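Local coordinates for cucumber basic protein (Cucumis sativus, PDB 2CBP) that binds a single type 1 (blue) copper ion and, as a plant phytocyanin, probably serves as an electron carrier, at residues D28-N33 with S75-N80. Residues are numbered along the deposited sequence; the frame is centred on the assembly and turned at random. Where two conformers were deposited one is given.
With CU (copper (II) ion), chain B.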
# COMPACT_ATOMS: atom_id res chain seq x y z
N ASP A 28 -0.71 -11.80 7.81
CA ASP A 28 -1.20 -10.55 8.45
C ASP A 28 -2.02 -9.85 7.34
O ASP A 28 -1.87 -10.12 6.13
CB ASP A 28 -0.11 -9.70 9.01
CG ASP A 28 0.47 -10.11 10.34
OD1 ASP A 28 -0.09 -11.09 10.95
OD2 ASP A 28 1.43 -9.52 10.85
N ILE A 29 -2.90 -8.96 7.77
CA ILE A 29 -3.77 -8.19 6.91
C ILE A 29 -3.53 -6.68 7.06
O ILE A 29 -3.42 -6.14 8.16
CB ILE A 29 -5.26 -8.43 7.23
CG1 ILE A 29 -5.57 -9.89 6.96
CG2 ILE A 29 -6.17 -7.55 6.39
CD1 ILE A 29 -6.86 -10.40 7.59
N LEU A 30 -3.45 -6.04 5.89
CA LEU A 30 -3.30 -4.59 5.83
C LEU A 30 -4.71 -4.08 5.41
O LEU A 30 -5.26 -4.62 4.44
CB LEU A 30 -2.28 -4.08 4.84
CG LEU A 30 -0.83 -4.47 5.05
CD1 LEU A 30 0.04 -3.64 4.14
CD2 LEU A 30 -0.41 -4.34 6.48
N LEU A 31 -5.18 -3.15 6.18
CA LEU A 31 -6.51 -2.54 5.93
C LEU A 31 -6.30 -1.09 5.47
O LEU A 31 -5.73 -0.27 6.20
CB LEU A 31 -7.36 -2.62 7.18
CG LEU A 31 -8.84 -2.30 7.05
CD1 LEU A 31 -9.58 -3.08 8.11
CD2 LEU A 31 -9.12 -0.82 7.16
N PHE A 32 -6.78 -0.83 4.27
CA PHE A 32 -6.67 0.46 3.60
C PHE A 32 -8.01 1.19 3.53
O PHE A 32 -8.92 0.70 2.85
CB PHE A 32 -6.15 0.26 2.16
CG PHE A 32 -4.77 -0.30 1.99
CD1 PHE A 32 -4.53 -1.66 2.07
CD2 PHE A 32 -3.69 0.57 1.74
CE1 PHE A 32 -3.24 -2.18 1.92
CE2 PHE A 32 -2.39 0.07 1.57
CZ PHE A 32 -2.19 -1.31 1.66
N ASN A 33 -8.04 2.33 4.21
CA ASN A 33 -9.22 3.19 4.24
C ASN A 33 -8.98 4.48 3.45
O ASN A 33 -8.01 5.20 3.79
CB ASN A 33 -9.60 3.59 5.67
CG ASN A 33 -10.08 2.47 6.56
OD1 ASN A 33 -10.91 1.64 6.16
ND2 ASN A 33 -9.56 2.48 7.76
N SER A 75 6.23 -6.99 -0.12
CA SER A 75 5.03 -6.48 -0.77
C SER A 75 5.20 -4.95 -0.89
O SER A 75 5.71 -4.33 0.05
CB SER A 75 3.71 -6.80 -0.09
OG SER A 75 3.45 -8.18 -0.20
N TYR A 76 4.79 -4.43 -2.02
CA TYR A 76 4.85 -3.02 -2.38
C TYR A 76 3.48 -2.55 -2.88
O TYR A 76 2.85 -3.21 -3.72
CB TYR A 76 5.94 -2.82 -3.46
CG TYR A 76 7.33 -3.28 -3.03
CD1 TYR A 76 8.15 -2.42 -2.30
CD2 TYR A 76 7.79 -4.54 -3.37
CE1 TYR A 76 9.42 -2.82 -1.89
CE2 TYR A 76 9.07 -4.96 -2.97
CZ TYR A 76 9.88 -4.10 -2.25
OH TYR A 76 11.12 -4.54 -1.88
N PHE A 77 3.07 -1.43 -2.32
CA PHE A 77 1.78 -0.80 -2.64
C PHE A 77 1.99 0.69 -2.94
O PHE A 77 2.72 1.42 -2.26
CB PHE A 77 0.73 -0.93 -1.50
CG PHE A 77 0.57 -2.31 -0.96
CD1 PHE A 77 1.43 -2.75 0.06
CD2 PHE A 77 -0.38 -3.16 -1.48
CE1 PHE A 77 1.33 -4.06 0.55
CE2 PHE A 77 -0.51 -4.49 -1.00
CZ PHE A 77 0.36 -4.90 0.01
N ILE A 78 1.24 1.11 -3.97
CA ILE A 78 1.28 2.54 -4.33
C ILE A 78 -0.17 2.97 -4.68
O ILE A 78 -1.03 2.12 -4.88
CB ILE A 78 2.16 2.86 -5.53
CG1 ILE A 78 1.56 2.29 -6.80
CG2 ILE A 78 3.59 2.38 -5.38
CD1 ILE A 78 2.31 2.58 -8.10
N CYS A 79 -0.33 4.27 -4.72
CA CYS A 79 -1.62 4.88 -5.17
C CYS A 79 -1.19 5.37 -6.58
O CYS A 79 -0.16 6.08 -6.58
CB CYS A 79 -2.16 5.97 -4.32
SG CYS A 79 -3.48 6.93 -5.12
N ASN A 80 -1.88 5.00 -7.63
CA ASN A 80 -1.43 5.46 -8.96
C ASN A 80 -2.19 6.62 -9.57
O ASN A 80 -1.98 6.88 -10.79
CB ASN A 80 -1.12 4.32 -9.92
CG ASN A 80 -2.33 3.68 -10.56
OD1 ASN A 80 -3.47 4.10 -10.29
ND2 ASN A 80 -2.05 2.69 -11.38
CU CU B . -3.85 8.61 -3.82
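Phe-32 points the rim of its ring at one face of Phe-77, an edge-to-face pair with centroids 5.3 Å apart. The planes are inclined at 53°, well short of perpendicular. The leading atom is CZ of Phe-32, which sits 3.9 Å from CG of Phe-77, displaced from the ring centre toward the rim where the side chain joins. Farther out on the same ring, CE1 of Phe-77 meets the CD1 methyl of Leu-30 at 3.8 Å. Leu-30 and Phe-32, two residues apart on strand 29-33, both turn inward and so share one aromatic ring reaching across from strand 73-78. In Phe-77 CG lies anti to the carbonyl carbon (chi1 -50°), which swings the ring toward Leu-30 and Phe-32. No hydrogen bond joins the segments, and the nearest CA atoms, of Leu-30 and Phe-77, remain 10.6 Å apart.

Around this apolar centre, Trp-11 makes a second edge-to-face pair with Phe-32, while Val-43 and Ile-91 on the neighbouring strands touch Phe-77. Beyond Phe-77 the chain runs on to Cys-79, whose SG binds copper at 2.2 Å; His-39, His-84 and Met-89 complete the site. Apolar side chains meeting between two facing sheets, with the metal near one end, mark the cupredoxin beta-sandwich.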